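Local coordinates for protein RNA-dependent RNA Polymerase (Bombyx mori cytoplasmic polyhedrosis virus, PDB 6TZ0) that synthesises RNA on an RNA template, making viral plus strands by conservative transcription and complementary minus strands during genome replication, at residues Val135-Trp146 against Phe181-Ile192. Sequence-based numbering, arbitrary orientation.
Sequences VKQRKSRFADLW and FPFYESPSQDKI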
loop_
_atom_site.group_PDB
_atom_site.type_symbol
_atom_site.label_atom_id
_atom_site.label_comp_id
_atom_site.label_asym_id
_atom_site.label_seq_id
_atom_site.Cartn_x
_atom_site.Cartn_y
_atom_site.Cartn_z
ATOM N N VAL A 135 -5.694 -21.841 14.179
ATOM C CA VAL A 135 -4.782 -20.710 14.286
ATOM C C VAL A 135 -5.427 -19.412 13.812
ATOM O O VAL A 135 -5.322 -18.385 14.484
ATOM C CB VAL A 135 -3.467 -20.988 13.522
ATOM C CG1 VAL A 135 -2.534 -19.797 13.574
ATOM C CG2 VAL A 135 -2.780 -22.213 14.081
ATOM N N LYS A 136 -6.129 -19.445 12.678
ATOM C CA LYS A 136 -6.719 -18.242 12.099
ATOM C C LYS A 136 -7.877 -17.677 12.909
ATOM O O LYS A 136 -8.275 -16.536 12.658
ATOM C CB LYS A 136 -7.209 -18.518 10.676
ATOM C CG LYS A 136 -6.123 -18.836 9.675
ATOM C CD LYS A 136 -5.274 -17.622 9.387
ATOM C CE LYS A 136 -4.322 -17.888 8.245
ATOM N NZ LYS A 136 -3.287 -18.873 8.635
ATOM N N GLN A 137 -8.426 -18.424 13.863
ATOM C CA GLN A 137 -9.575 -17.926 14.601
ATOM C C GLN A 137 -9.222 -17.154 15.861
ATOM O O GLN A 137 -10.058 -16.379 16.332
ATOM C CB GLN A 137 -10.526 -19.067 14.970
ATOM C CG GLN A 137 -11.327 -19.595 13.806
ATOM C CD GLN A 137 -12.343 -20.629 14.234
ATOM O OE1 GLN A 137 -12.399 -21.009 15.399
ATOM N NE2 GLN A 137 -13.160 -21.084 13.294
ATOM N N ARG A 138 -8.034 -17.324 16.433
ATOM C CA ARG A 138 -7.717 -16.562 17.636
ATOM C C ARG A 138 -7.310 -15.145 17.239
ATOM O O ARG A 138 -6.242 -14.913 16.665
ATOM C CB ARG A 138 -6.685 -17.279 18.509
ATOM C CG ARG A 138 -5.350 -17.667 17.918
ATOM C CD ARG A 138 -4.557 -18.442 18.945
ATOM N NE ARG A 138 -4.154 -17.640 20.094
ATOM C CZ ARG A 138 -3.014 -16.964 20.161
ATOM N NH1 ARG A 138 -2.165 -17.012 19.150
ATOM N NH2 ARG A 138 -2.714 -16.262 21.244
ATOM N N LYS A 139 -8.211 -14.198 17.496
ATOM C CA LYS A 139 -8.038 -12.787 17.155
ATOM C C LYS A 139 -8.485 -11.989 18.370
ATOM O O LYS A 139 -9.632 -11.552 18.436
ATOM C CB LYS A 139 -8.860 -12.415 15.933
ATOM C CG LYS A 139 -8.404 -13.016 14.650
ATOM C CD LYS A 139 -9.340 -12.618 13.557
ATOM C CE LYS A 139 -8.893 -13.227 12.266
ATOM N NZ LYS A 139 -7.610 -12.617 11.816
ATOM N N SER A 140 -7.586 -11.778 19.312
ATOM C CA SER A 140 -7.932 -11.077 20.534
ATOM C C SER A 140 -7.009 -9.885 20.709
ATOM O O SER A 140 -5.807 -9.973 20.445
ATOM C CB SER A 140 -7.851 -12.001 21.735
ATOM O OG SER A 140 -6.521 -12.421 21.956
ATOM N N ARG A 141 -7.578 -8.772 21.151
ATOM C CA ARG A 141 -6.811 -7.541 21.205
ATOM C C ARG A 141 -6.052 -7.370 22.515
ATOM O O ARG A 141 -4.900 -6.928 22.501
ATOM C CB ARG A 141 -7.732 -6.344 20.958
ATOM C CG ARG A 141 -6.987 -5.029 20.814
ATOM C CD ARG A 141 -7.909 -3.897 20.452
ATOM N NE ARG A 141 -8.440 -4.013 19.102
ATOM C CZ ARG A 141 -7.845 -3.523 18.023
ATOM N NH1 ARG A 141 -6.700 -2.869 18.124
ATOM N NH2 ARG A 141 -8.406 -3.676 16.838
ATOM N N PHE A 142 -6.648 -7.728 23.648
ATOM C CA PHE A 142 -6.052 -7.364 24.925
ATOM C C PHE A 142 -5.639 -8.558 25.769
ATOM O O PHE A 142 -4.552 -8.546 26.359
ATOM C CB PHE A 142 -7.020 -6.480 25.716
ATOM C CG PHE A 142 -7.325 -5.182 25.044
ATOM C CD1 PHE A 142 -6.357 -4.200 24.939
ATOM C CD2 PHE A 142 -8.585 -4.928 24.541
ATOM C CE1 PHE A 142 -6.634 -2.999 24.332
ATOM C CE2 PHE A 142 -8.866 -3.725 23.938
ATOM C CZ PHE A 142 -7.890 -2.761 23.836
ATOM N N ALA A 143 -6.467 -9.589 25.850
ATOM C CA ALA A 143 -6.206 -10.711 26.738
ATOM C C ALA A 143 -6.766 -11.957 26.071
ATOM O O ALA A 143 -6.979 -11.978 24.857
ATOM C CB ALA A 143 -6.811 -10.455 28.128
ATOM N N ASP A 144 -6.985 -13.005 26.856
ATOM C CA ASP A 144 -7.701 -14.162 26.352
ATOM C C ASP A 144 -9.154 -13.798 26.064
ATOM O O ASP A 144 -9.681 -12.798 26.552
ATOM C CB ASP A 144 -7.626 -15.314 27.350
ATOM C CG ASP A 144 -6.224 -15.875 27.481
ATOM O OD1 ASP A 144 -5.457 -15.799 26.497
ATOM O OD2 ASP A 144 -5.885 -16.395 28.566
ATOM N N LEU A 145 -9.803 -14.637 25.259
ATOM C CA LEU A 145 -11.148 -14.329 24.790
ATOM C C LEU A 145 -12.187 -14.465 25.897
ATOM O O LEU A 145 -13.195 -13.741 25.896
ATOM C CB LEU A 145 -11.497 -15.221 23.597
ATOM C CG LEU A 145 -11.875 -16.701 23.718
ATOM C CD1 LEU A 145 -12.459 -17.152 22.405
ATOM C CD2 LEU A 145 -10.709 -17.595 24.080
ATOM N N TRP A 146 -11.953 -15.353 26.864
ATOM C CA TRP A 146 -12.904 -15.479 27.958
ATOM C C TRP A 146 -12.811 -14.298 28.909
ATOM O O TRP A 146 -13.818 -13.913 29.501
ATOM C CB TRP A 146 -12.699 -16.793 28.712
ATOM C CG TRP A 146 -12.919 -18.006 27.862
ATOM C CD1 TRP A 146 -11.968 -18.862 27.403
ATOM C CD2 TRP A 146 -14.159 -18.450 27.304
ATOM N NE1 TRP A 146 -12.541 -19.837 26.628
ATOM C CE2 TRP A 146 -13.887 -19.606 26.551
ATOM C CE3 TRP A 146 -15.476 -17.999 27.389
ATOM C CZ2 TRP A 146 -14.879 -20.307 25.882
ATOM C CZ3 TRP A 146 -16.454 -18.692 26.726
ATOM C CH2 TRP A 146 -16.155 -19.835 25.984
ATOM N N PHE A 181 -14.250 -24.729 30.216
ATOM C CA PHE A 181 -14.539 -24.088 28.949
ATOM C C PHE A 181 -14.346 -25.092 27.812
ATOM O O PHE A 181 -13.503 -25.985 27.908
ATOM C CB PHE A 181 -13.635 -22.874 28.743
ATOM C CG PHE A 181 -13.868 -21.760 29.726
ATOM C CD1 PHE A 181 -14.998 -20.966 29.643
ATOM C CD2 PHE A 181 -12.927 -21.474 30.698
ATOM C CE1 PHE A 181 -15.205 -19.930 30.534
ATOM C CE2 PHE A 181 -13.127 -20.439 31.590
ATOM C CZ PHE A 181 -14.267 -19.666 31.506
ATOM N N PRO A 182 -15.132 -24.981 26.733
ATOM C CA PRO A 182 -15.027 -25.968 25.642
ATOM C C PRO A 182 -13.731 -25.892 24.858
ATOM O O PRO A 182 -13.420 -26.831 24.117
ATOM C CB PRO A 182 -16.223 -25.626 24.744
ATOM C CG PRO A 182 -17.152 -24.874 25.615
ATOM C CD PRO A 182 -16.289 -24.094 26.546
ATOM N N PHE A 183 -12.974 -24.813 25.000
ATOM C CA PHE A 183 -11.710 -24.623 24.311
ATOM C C PHE A 183 -10.915 -23.587 25.087
ATOM O O PHE A 183 -11.430 -22.949 26.008
ATOM C CB PHE A 183 -11.922 -24.202 22.847
ATOM C CG PHE A 183 -12.857 -23.036 22.680
ATOM C CD1 PHE A 183 -12.400 -21.732 22.762
ATOM C CD2 PHE A 183 -14.201 -23.249 22.442
ATOM C CE1 PHE A 183 -13.262 -20.675 22.624
ATOM C CE2 PHE A 183 -15.064 -22.189 22.302
ATOM C CZ PHE A 183 -14.594 -20.905 22.396
ATOM N N TYR A 184 -9.661 -23.417 24.692
ATOM C CA TYR A 184 -8.812 -22.371 25.244
ATOM C C TYR A 184 -7.686 -22.121 24.257
ATOM O O TYR A 184 -7.458 -22.906 23.335
ATOM C CB TYR A 184 -8.270 -22.745 26.632
ATOM C CG TYR A 184 -7.335 -23.932 26.660
ATOM C CD1 TYR A 184 -7.828 -25.231 26.712
ATOM C CD2 TYR A 184 -5.959 -23.751 26.686
ATOM C CE1 TYR A 184 -6.983 -26.310 26.746
ATOM C CE2 TYR A 184 -5.103 -24.826 26.723
ATOM C CZ TYR A 184 -5.620 -26.104 26.754
ATOM O OH TYR A 184 -4.767 -27.180 26.796
ATOM N N GLU A 185 -6.976 -21.023 24.461
ATOM C CA GLU A 185 -5.826 -20.695 23.642
ATOM C C GLU A 185 -4.576 -20.648 24.505
ATOM O O GLU A 185 -4.640 -20.388 25.708
ATOM C CB GLU A 185 -6.018 -19.359 22.914
ATOM C CG GLU A 185 -6.161 -18.152 23.814
ATOM C CD GLU A 185 -6.390 -16.880 23.027
ATOM O OE1 GLU A 185 -6.425 -16.959 21.785
ATOM O OE2 GLU A 185 -6.539 -15.804 23.641
ATOM N N SER A 186 -3.438 -20.918 23.877
ATOM C CA SER A 186 -2.156 -20.861 24.548
ATOM C C SER A 186 -1.218 -20.002 23.710
ATOM O O SER A 186 -1.073 -20.244 22.502
ATOM C CB SER A 186 -1.563 -22.251 24.728
ATOM O OG SER A 186 -1.216 -22.782 23.469
ATOM N N PRO A 187 -0.569 -18.998 24.301
ATOM C CA PRO A 187 0.446 -18.248 23.551
ATOM C C PRO A 187 1.729 -19.027 23.330
ATOM O O PRO A 187 2.536 -18.627 22.482
ATOM C CB PRO A 187 0.684 -17.013 24.425
ATOM C CG PRO A 187 0.316 -17.453 25.796
ATOM C CD PRO A 187 -0.811 -18.428 25.636
ATOM N N SER A 188 1.945 -20.122 24.063
ATOM C CA SER A 188 3.126 -20.947 23.836
ATOM C C SER A 188 3.018 -21.745 22.544
ATOM O O SER A 188 4.017 -21.920 21.841
ATOM C CB SER A 188 3.340 -21.888 25.019
ATOM O OG SER A 188 2.295 -22.837 25.104
ATOM N N GLN A 189 1.824 -22.231 22.213
ATOM C CA GLN A 189 1.619 -22.981 20.984
ATOM C C GLN A 189 1.008 -22.143 19.874
ATOM O O GLN A 189 1.066 -22.561 18.712
ATOM C CB GLN A 189 0.722 -24.196 21.247
ATOM C CG GLN A 189 1.327 -25.195 22.209
ATOM C CD GLN A 189 0.407 -26.355 22.508
ATOM O OE1 GLN A 189 -0.722 -26.404 22.032
ATOM N NE2 GLN A 189 0.885 -27.295 23.312
ATOM N N ASP A 190 0.433 -20.986 20.221
ATOM C CA ASP A 190 -0.207 -20.038 19.299
ATOM C C ASP A 190 -1.331 -20.695 18.501
ATOM O O ASP A 190 -1.405 -20.592 17.276
ATOM C CB ASP A 190 0.819 -19.375 18.373
ATOM C CG ASP A 190 1.660 -18.344 19.090
ATOM O OD1 ASP A 190 1.136 -17.709 20.028
ATOM O OD2 ASP A 190 2.842 -18.171 18.727
ATOM N N LYS A 191 -2.221 -21.364 19.228
ATOM C CA LYS A 191 -3.388 -21.974 18.617
ATOM C C LYS A 191 -4.465 -22.144 19.675
ATOM O O LYS A 191 -4.218 -21.994 20.873
ATOM C CB LYS A 191 -3.044 -23.315 17.963
ATOM C CG LYS A 191 -2.610 -24.402 18.913
ATOM C CD LYS A 191 -2.155 -25.610 18.122
ATOM C CE LYS A 191 -3.323 -26.252 17.405
ATOM N NZ LYS A 191 -2.930 -27.468 16.662
ATOM N N ILE A 192 -5.672 -22.436 19.208
ATOM C CA ILE A 192 -6.814 -22.683 20.078
ATOM C C ILE A 192 -6.892 -24.184 20.318
ATOM O O ILE A 192 -7.172 -24.950 19.398
ATOM C CB ILE A 192 -8.114 -22.164 19.458
ATOM C CG1 ILE A 192 -8.041 -20.658 19.244
ATOM C CG2 ILE A 192 -9.293 -22.524 20.332
ATOM C CD1 ILE A 192 -9.148 -20.134 18.373
#
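The indole of Trp146 carries the Phe181 ring on one face and, on the opposite face toward its rim, CG of the adjoining Leu145. Trp146 and Phe181 form a face-to-face stack: the five-membered ring and the phenyl ring have centroids 4.0 Å apart and planes inclined by 22°. At the indole edge, near its plane, NE1 of Trp146 gives a weak hydrogen bond of 3.4 Å to the backbone O of Phe183, which helps set the rotation of the ring. The Phe183 ring receives CZ2 of Trp146 off-centre over one face, where CZ of Phe183 lies 3.5 Å from CZ2 of Trp146, while CD1 of Leu145 lies in plane at its edge. The rings of Trp146 and Phe183 meet obliquely, and with Phe181 they make up an aromatic cluster.

The guanidinium of Arg138 has Glu185 at its edge and O of Ser186 over one face. NE of Arg138 bonds OE1 of Glu185 at 2.9 Å, reaching the carboxylate from 49° above its plane; a longer salt bridge, 3.5 Å, joins NH1 of Arg138 to OD1 of Asp190. A bend at chi3 (-67°) turns the Arg138 head between these two acids. The carboxylate of Asp144 lies beside that of Glu185, with no hydrogen bond between them. Next to the Arg138 side chain, CD1 of Ile192 packs 3.8 Å from CB of Gln137.

Thus the loop between helices 121-134 and 145-160, with the start of the latter, lies against the two-stranded antiparallel hairpin 183-186/191-194, which contributes the ATP-binding Tyr184. Helix 37-44 touches Trp146 and Phe181 through Leu44, and helix 206-218 meets Leu145 and Phe183 through Val207.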